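P1 (Rice yellow mottle virus, PDB 6TY0) suppresses RNA silencing and takes part in virus spread, this chain being a zinc-binding N-terminal part. Local coordinates at residues A[36-41]-A[91-96]; A[61-66]-A[87-92]. One frame throughout, in Å; residues are numbered along the deposited sequence.

Contact 1: A[36-41]-A[91-96]; sequences WDVDSV and VCADCE. With ZN (zinc ion), chain C.
Trp36 and Cys92 mark the closest backbone approach, their CA atoms 5.8 Å apart, where a loop that contains a type I beta turn from Val38 to Val41 meets the second CxxC knuckle of a four-cysteine zinc finger. No direct hydrogen bond joins 36-41 to 91-96; apolar packing and two waters do. Val38 carries most of the packing. Its CG1 branch, anti to the carbonyl carbon (chi1 -65°), lies against the backbone of Val91 to Ala93, 3.6 Å from Val91 O and 4.2 Å from the CB of Ala93. The extended chain of Glu96 crosses this valine at a slant and sets its carboxylate beside the same methyl. Trp36 starts out pointing away from the knuckle, but its six-membered ring swings back, and CZ3 comes 4.0 Å from CB of Cys92, on the non-sulfur part of a zinc ligand. Cys92 and Cys95 each hold the zinc ion through SG, while Cys64 and Cys67 complete the site. These two zinc bonds hold the CxxC turn together, with Glu96 N bonded to Cys92 O across it; Cys95 N adds a weak bond to Cys92 SG. Outside the two segments, a backbone hydrogen bond between Ala93 and Thr35 ties the knuckle to the residue before Trp36. One water links Ser40 OG to Val91 N. The other accepts from Asp39 N and donates to both Asp39 OD1 and Glu96 OE2, bridging two acidic side chains whose oxygens, Asp39 OD1 and Glu96 OE2, stay 5.5 Å apart.

Contact 2: A[61-66]-A[87-92]; sequences SFACTQ and HFDVVC. With ZN (zinc ion), chain C.
Phe88 N to Ser61 O, at 2.8 Å and nearly straight at the hydrogen, begins a run of parallel-strand bonds between 61-64 and 87-90. Ala63 then uses both its N and its O on the neighbouring strand, to the residues either side of Asp89 (N to Phe88 O, O to Val90 N), the alternation expected of parallel pairing; the strand axes lie 11° from parallel. Val90 O ends the run by accepting Thr65 N at 2.8 Å, the donor tilted out of the carbonyl plane, with a weak addition from Thr65 OG1. Beyond it the bonding passes to sulfur: Cys64 SG, a zinc ligand, accepts Cys92 N at 3.3 Å and also Gln66 N. These are NH-S bonds of the zinc-knuckle kind, and two N-H groups directed at one thiolate would be expected to temper its negative charge. With SG anti to the backbone N (chi1 -173°), Cys64 reaches both the zinc ion and the amide of the opposite segment.

Phe62 and Phe88 leave the same face of the sheet and run side by side. Their planes are near parallel (30°), but the rings are slid apart and barely overlap; contact comes from CD2 of Phe88, which lies over a face of the Phe62 ring, 3.6 Å from its CE2. On the face carrying Ser61, His87 and Asp89, a water donates to Asp89 OD1 and only weakly to Ser61 O. Where the strands end, Thr65 crosses Val91 at about a right angle, its OG1 3.5 Å from CG2 of Val91. Strand 54-64 is the middle strand of a mixed three-stranded sheet, flanked by parallel 86-90 and antiparallel 70-77; on the phenylalanine face, Phe62 also meets the rings of Trp36 and His32.

Contacts 1 and 2 lie side by side, their centres about 8 Å apart, and share Val91 and Cys92, where strand 86-90 gives way to the second knuckle. Both reach the same zinc ion: contact 1 supplies Cys92 and Cys95, contact 2 Cys64 and Cys92, and Cys67 is the remaining ligand. Direct packing joins them as well. Trp36 bridges the two, its CD2 3.7 Å from CB of Phe62 and its CH2 3.6 Å from N of Cys64, while Ser40 OG lies 3.4 Å from CG1 of Val90. Beside the metal, Cys95 SG sits 3.7 Å from CB of Gln66. Sheet end, loop 36-41 and zinc site thus pack against one another through Trp36, Ser40 and Cys95.

Contact 1: A[36-41]-A[91-96]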
ATOM      1  N   TRP A  36      -4.222  10.454   1.086  1.00 34.16           N
ATOM      2  CA  TRP A  36      -2.918  11.065   1.361  1.00 32.28           C
ATOM      3  C   TRP A  36      -2.341  11.835   0.172  1.00 36.37           C
ATOM      4  O   TRP A  36      -1.155  12.208   0.182  1.00 34.90           O
ATOM      5  CB  TRP A  36      -1.956   9.979   1.838  1.00 32.94           C
ATOM      6  CG  TRP A  36      -2.552   9.176   2.912  1.00 30.03           C
ATOM      7  CD1 TRP A  36      -3.043   7.921   2.799  1.00 30.58           C
ATOM      8  CD2 TRP A  36      -2.823   9.600   4.240  1.00 29.78           C
ATOM      9  NE1 TRP A  36      -3.549   7.519   3.980  1.00 29.53           N
ATOM     10  CE2 TRP A  36      -3.440   8.531   4.890  1.00 29.36           C
ATOM     11  CE3 TRP A  36      -2.585  10.782   4.954  1.00 32.82           C
ATOM     12  CZ2 TRP A  36      -3.831   8.589   6.217  1.00 29.37           C
ATOM     13  CZ3 TRP A  36      -2.972  10.832   6.274  1.00 32.02           C
ATOM     14  CH2 TRP A  36      -3.587   9.752   6.887  1.00 33.46           C
ATOM     15  N   ASP A  37      -3.188  12.084  -0.837  1.00 36.91           N
ATOM     16  CA  ASP A  37      -2.864  13.014  -1.931  1.00 38.87           C
ATOM     17  C   ASP A  37      -3.019  14.467  -1.486  1.00 42.80           C
ATOM     18  O   ASP A  37      -4.017  15.124  -1.799  1.00 42.11           O
ATOM     19  CB  ASP A  37      -3.796  12.773  -3.121  1.00 43.27           C
ATOM     20  CG  ASP A  37      -3.507  11.462  -3.834  1.00 49.72           C
ATOM     21  OD1 ASP A  37      -2.326  11.045  -3.882  1.00 48.98           O
ATOM     22  OD2 ASP A  37      -4.467  10.840  -4.344  1.00 53.85           O
ATOM     23  N   VAL A  38      -2.044  14.953  -0.731  1.00 43.52           N
ATOM     24  CA  VAL A  38      -2.042  16.312  -0.213  1.00 43.45           C
ATOM     25  C   VAL A  38      -0.636  16.856  -0.401  1.00 43.91           C
ATOM     26  O   VAL A  38       0.289  16.053  -0.530  1.00 39.98           O
ATOM     27  CB  VAL A  38      -2.454  16.356   1.276  1.00 45.04           C
ATOM     28  CG1 VAL A  38      -3.889  15.915   1.439  1.00 42.15           C
ATOM     29  CG2 VAL A  38      -1.530  15.490   2.132  1.00 44.04           C
ATOM     30  N   ASP A  39      -0.475  18.188  -0.412  1.00 46.10           N
ATOM     31  CA  ASP A  39       0.801  18.846  -0.794  1.00 48.84           C
ATOM     32  C   ASP A  39       1.985  18.442   0.072  1.00 47.59           C
ATOM     33  O   ASP A  39       3.096  18.336  -0.422  1.00 51.18           O
ATOM     34  CB  ASP A  39       0.702  20.386  -0.716  1.00 52.05           C
ATOM     35  CG  ASP A  39       0.038  21.004  -1.933  1.00 63.69           C
ATOM     36  OD1 ASP A  39      -0.829  20.364  -2.575  1.00 70.25           O
ATOM     37  OD2 ASP A  39       0.388  22.157  -2.252  1.00 75.58           O
ATOM     38  N   SER A  40       1.745  18.235   1.364  1.00 46.52           N
ATOM     39  CA  SER A  40       2.825  17.969   2.326  1.00 48.26           C
ATOM     40  C   SER A  40       3.376  16.527   2.261  1.00 47.52           C
ATOM     41  O   SER A  40       4.340  16.221   2.945  1.00 49.58           O
ATOM     42  CB  SER A  40       2.346  18.279   3.746  1.00 47.15           C
ATOM     43  OG  SER A  40       1.040  17.734   3.953  1.00 53.97           O
ATOM     44  N   VAL A  41       2.758  15.651   1.465  1.00 42.33           N
ATOM     45  CA  VAL A  41       3.291  14.309   1.237  1.00 39.46           C
ATOM     46  C   VAL A  41       4.147  14.331  -0.017  1.00 42.34           C
ATOM     47  O   VAL A  41       3.629  14.427  -1.113  1.00 50.33           O
ATOM     48  CB  VAL A  41       2.141  13.293   1.130  1.00 38.87           C
ATOM     49  CG1 VAL A  41       2.586  11.935   0.638  1.00 38.00           C
ATOM     50  CG2 VAL A  41       1.493  13.155   2.500  1.00 39.33           C
ATOM     51  N   VAL A  91      -2.424  16.863   7.415  1.00 35.40           N
ATOM     52  CA  VAL A  91      -3.878  17.013   7.372  1.00 35.40           C
ATOM     53  C   VAL A  91      -4.329  16.241   6.150  1.00 33.17           C
ATOM     54  O   VAL A  91      -3.873  16.519   5.030  1.00 34.06           O
ATOM     55  CB  VAL A  91      -4.323  18.496   7.313  1.00 34.56           C
ATOM     56  CG1 VAL A  91      -5.826  18.605   7.226  1.00 37.88           C
ATOM     57  CG2 VAL A  91      -3.781  19.269   8.516  1.00 38.01           C
ATOM     58  N   CYS A  92      -5.204  15.271   6.362  1.00 33.71           N
ATOM     59  CA  CYS A  92      -5.593  14.336   5.283  1.00 35.70           C
ATOM     60  C   CYS A  92      -6.547  15.050   4.296  1.00 41.13           C
ATOM     61  O   CYS A  92      -6.983  16.189   4.554  1.00 35.95           O
ATOM     62  CB  CYS A  92      -6.240  13.079   5.855  1.00 35.94           C
ATOM     63  SG  CYS A  92      -8.010  13.289   6.273  1.00 38.10           S
ATOM     64  N   ALA A  93      -6.818  14.412   3.153  1.00 38.81           N
ATOM     65  CA  ALA A  93      -7.673  15.017   2.121  1.00 42.53           C
ATOM     66  C   ALA A  93      -9.101  15.327   2.591  1.00 39.39           C
ATOM     67  O   ALA A  93      -9.729  16.212   2.091  1.00 42.60           O
ATOM     68  CB  ALA A  93      -7.702  14.149   0.854  1.00 38.94           C
ATOM     69  N   ASP A  94      -9.635  14.595   3.540  1.00 46.99           N
ATOM     70  CA  ASP A  94     -10.979  14.912   3.992  1.00 51.75           C
ATOM     71  C   ASP A  94     -10.975  16.102   4.924  1.00 51.38           C
ATOM     72  O   ASP A  94     -11.906  16.895   4.932  1.00 58.39           O
ATOM     73  CB  ASP A  94     -11.611  13.707   4.646  1.00 54.23           C
ATOM     74  CG  ASP A  94     -11.614  12.524   3.727  1.00 58.39           C
ATOM     75  OD1 ASP A  94     -12.172  12.648   2.622  1.00 56.25           O
ATOM     76  OD2 ASP A  94     -11.010  11.489   4.070  1.00 59.69           O
ATOM     77  N   CYS A  95      -9.903  16.236   5.679  1.00 44.33           N
ATOM     78  CA  CYS A  95      -9.827  17.253   6.700  1.00 43.77           C
ATOM     79  C   CYS A  95      -9.388  18.611   6.151  1.00 43.81           C
ATOM     80  O   CYS A  95      -9.710  19.609   6.743  1.00 47.88           O
ATOM     81  CB  CYS A  95      -8.923  16.770   7.844  1.00 43.35           C
ATOM     82  SG  CYS A  95      -9.742  15.496   8.838  1.00 41.84           S
ATOM     83  N   GLU A  96      -8.670  18.648   5.030  1.00 38.82           N
ATOM     84  CA  GLU A  96      -8.398  19.879   4.286  1.00 49.98           C
ATOM     85  C   GLU A  96      -9.632  20.771   3.999  1.00 49.30           C
ATOM     86  O   GLU A  96      -9.535  21.988   4.023  1.00 48.84           O
ATOM     87  CB  GLU A  96      -7.853  19.518   2.913  1.00 52.52           C
ATOM     88  CG  GLU A  96      -6.381  19.278   2.826  1.00 55.78           C
ATOM     89  CD  GLU A  96      -5.964  18.947   1.406  1.00 59.73           C
ATOM     90  OE1 GLU A  96      -6.805  18.454   0.621  1.00 72.88           O
ATOM     91  OE2 GLU A  96      -4.794  19.182   1.064  1.00 59.45           O
TER
HETATM   92 ZN    ZN C 201      -8.194  13.700   8.631  1.00 36.85          ZN
HETATM   93  O   HOH W   1      -2.834  19.537  -0.521  1.00 53.91           O
HETATM   94  O   HOH W   2      -0.761  18.732   6.166  1.00 54.09           O

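Contact 2: A[61-66]-A[87-92]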
ATOM      1  N   SER A  61       4.791   5.709   7.385  1.00 27.28           N
ATOM      2  CA  SER A  61       3.579   5.889   8.137  1.00 32.21           C
ATOM      3  C   SER A  61       2.910   7.179   7.743  1.00 31.07           C
ATOM      4  O   SER A  61       3.549   8.219   7.625  1.00 33.12           O
ATOM      5  CB  SER A  61       3.896   5.993   9.645  1.00 37.04           C
ATOM      6  OG  SER A  61       4.655   4.852  10.019  1.00 47.47           O
ATOM      7  N   PHE A  62       1.597   7.125   7.644  1.00 31.48           N
ATOM      8  CA  PHE A  62       0.778   8.324   7.425  1.00 33.08           C
ATOM      9  C   PHE A  62      -0.209   8.436   8.576  1.00 32.63           C
ATOM     10  O   PHE A  62      -0.817   7.451   8.986  1.00 29.60           O
ATOM     11  CB  PHE A  62      -0.015   8.226   6.125  1.00 33.23           C
ATOM     12  CG  PHE A  62       0.819   8.016   4.906  1.00 33.35           C
ATOM     13  CD1 PHE A  62       1.402   6.788   4.645  1.00 34.92           C
ATOM     14  CD2 PHE A  62       0.994   9.029   4.004  1.00 32.20           C
ATOM     15  CE1 PHE A  62       2.147   6.577   3.502  1.00 34.28           C
ATOM     16  CE2 PHE A  62       1.734   8.844   2.848  1.00 33.45           C
ATOM     17  CZ  PHE A  62       2.307   7.611   2.584  1.00 34.39           C
ATOM     18  N   ALA A  63      -0.358   9.628   9.118  1.00 34.73           N
ATOM     19  CA  ALA A  63      -1.413   9.850  10.129  1.00 36.64           C
ATOM     20  C   ALA A  63      -1.957  11.268   9.998  1.00 34.73           C
ATOM     21  O   ALA A  63      -1.155  12.195   9.873  1.00 31.86           O
ATOM     22  CB  ALA A  63      -0.824   9.666  11.504  1.00 34.36           C
ATOM     23  N   CYS A  64      -3.285  11.440  10.058  1.00 35.99           N
ATOM     24  CA  CYS A  64      -3.891  12.803  10.032  1.00 35.64           C
ATOM     25  C   CYS A  64      -3.783  13.461  11.399  1.00 39.31           C
ATOM     26  O   CYS A  64      -4.106  12.853  12.414  1.00 35.91           O
ATOM     27  CB  CYS A  64      -5.373  12.761   9.643  1.00 36.96           C
ATOM     28  SG  CYS A  64      -6.181  14.397   9.386  1.00 35.21           S
ATOM     29  N   THR A  65      -3.374  14.713  11.438  1.00 43.31           N
ATOM     30  CA  THR A  65      -3.363  15.480  12.691  1.00 43.99           C
ATOM     31  C   THR A  65      -4.756  15.933  13.191  1.00 48.34           C
ATOM     32  O   THR A  65      -4.873  16.381  14.330  1.00 50.59           O
ATOM     33  CB  THR A  65      -2.478  16.695  12.513  1.00 46.36           C
ATOM     34  OG1 THR A  65      -2.957  17.447  11.394  1.00 48.17           O
ATOM     35  CG2 THR A  65      -1.036  16.256  12.220  1.00 43.45           C
ATOM     36  N   GLN A  66      -5.805  15.755  12.384  1.00 46.11           N
ATOM     37  CA  GLN A  66      -7.163  16.222  12.714  1.00 49.26           C
ATOM     38  C   GLN A  66      -8.124  15.096  12.986  1.00 49.77           C
ATOM     39  O   GLN A  66      -9.032  15.237  13.782  1.00 58.40           O
ATOM     40  CB  GLN A  66      -7.787  17.020  11.564  1.00 50.87           C
ATOM     41  CG  GLN A  66      -6.997  18.217  11.101  1.00 53.01           C
ATOM     42  CD  GLN A  66      -6.767  19.132  12.244  1.00 61.92           C
ATOM     43  OE1 GLN A  66      -7.698  19.782  12.715  1.00 66.02           O
ATOM     44  NE2 GLN A  66      -5.545  19.147  12.755  1.00 62.79           N
ATOM     45  N   HIS A  87       7.689   9.501   8.334  1.00 31.02           N
ATOM     46  CA  HIS A  87       6.432   9.850   9.004  1.00 35.08           C
ATOM     47  C   HIS A  87       5.811  11.008   8.302  1.00 35.03           C
ATOM     48  O   HIS A  87       6.430  12.034   8.168  1.00 35.31           O
ATOM     49  CB  HIS A  87       6.697  10.296  10.438  1.00 39.64           C
ATOM     50  CG  HIS A  87       7.088   9.174  11.318  1.00 38.69           C
ATOM     51  ND1 HIS A  87       6.259   8.102  11.539  1.00 44.51           N
ATOM     52  CD2 HIS A  87       8.220   8.929  12.010  1.00 40.52           C
ATOM     53  CE1 HIS A  87       6.865   7.238  12.334  1.00 43.88           C
ATOM     54  NE2 HIS A  87       8.049   7.725  12.646  1.00 40.69           N
ATOM     55  N   PHE A  88       4.595  10.824   7.820  1.00 33.85           N
ATOM     56  CA  PHE A  88       3.811  11.924   7.280  1.00 34.12           C
ATOM     57  C   PHE A  88       2.696  12.168   8.261  1.00 35.15           C
ATOM     58  O   PHE A  88       1.678  11.470   8.250  1.00 36.12           O
ATOM     59  CB  PHE A  88       3.253  11.552   5.908  1.00 34.12           C
ATOM     60  CG  PHE A  88       4.306  11.497   4.851  1.00 31.70           C
ATOM     61  CD1 PHE A  88       4.973  12.652   4.480  1.00 34.76           C
ATOM     62  CD2 PHE A  88       4.668  10.310   4.278  1.00 32.63           C
ATOM     63  CE1 PHE A  88       5.981  12.605   3.523  1.00 36.67           C
ATOM     64  CE2 PHE A  88       5.689  10.243   3.337  1.00 35.22           C
ATOM     65  CZ  PHE A  88       6.338  11.400   2.943  1.00 35.17           C
ATOM     66  N   ASP A  89       2.932  13.143   9.142  1.00 36.41           N
ATOM     67  CA  ASP A  89       1.915  13.659  10.068  1.00 37.60           C
ATOM     68  C   ASP A  89       1.318  14.893   9.422  1.00 39.30           C
ATOM     69  O   ASP A  89       1.899  15.961   9.492  1.00 36.12           O
ATOM     70  CB  ASP A  89       2.534  13.974  11.436  1.00 38.18           C
ATOM     71  CG  ASP A  89       3.114  12.717  12.099  1.00 40.38           C
ATOM     72  OD1 ASP A  89       2.388  11.728  12.218  1.00 41.05           O
ATOM     73  OD2 ASP A  89       4.298  12.709  12.444  1.00 41.02           O
ATOM     74  N   VAL A  90       0.167  14.730   8.774  1.00 36.50           N
ATOM     75  CA  VAL A  90      -0.337  15.754   7.895  1.00 34.72           C
ATOM     76  C   VAL A  90      -1.830  15.895   8.089  1.00 35.46           C
ATOM     77  O   VAL A  90      -2.412  15.169   8.848  1.00 33.71           O
ATOM     78  CB  VAL A  90      -0.046  15.367   6.427  1.00 37.35           C
ATOM     79  CG1 VAL A  90       1.451  15.226   6.207  1.00 37.86           C
ATOM     80  CG2 VAL A  90      -0.783  14.088   6.038  1.00 35.72           C
ATOM     81  N   VAL A  91      -2.424  16.863   7.415  1.00 35.40           N
ATOM     82  CA  VAL A  91      -3.878  17.013   7.372  1.00 35.40           C
ATOM     83  C   VAL A  91      -4.329  16.241   6.150  1.00 33.17           C
ATOM     84  O   VAL A  91      -3.873  16.519   5.030  1.00 34.06           O
ATOM     85  CB  VAL A  91      -4.323  18.496   7.313  1.00 34.56           C
ATOM     86  CG1 VAL A  91      -5.826  18.605   7.226  1.00 37.88           C
ATOM     87  CG2 VAL A  91      -3.781  19.269   8.516  1.00 38.01           C
ATOM     88  N   CYS A  92      -5.204  15.271   6.362  1.00 33.71           N
ATOM     89  CA  CYS A  92      -5.593  14.336   5.283  1.00 35.70           C
ATOM     90  C   CYS A  92      -6.547  15.050   4.296  1.00 41.13           C
ATOM     91  O   CYS A  92      -6.983  16.189   4.554  1.00 35.95           O
ATOM     92  CB  CYS A  92      -6.240  13.079   5.855  1.00 35.94           C
ATOM     93  SG  CYS A  92      -8.010  13.289   6.273  1.00 38.10           S
TER
HETATM   94 ZN    ZN C 201      -8.194  13.700   8.631  1.00 36.85          ZN
HETATM   95  O   HOH W   3       3.125   9.140  10.842  1.00 39.68           O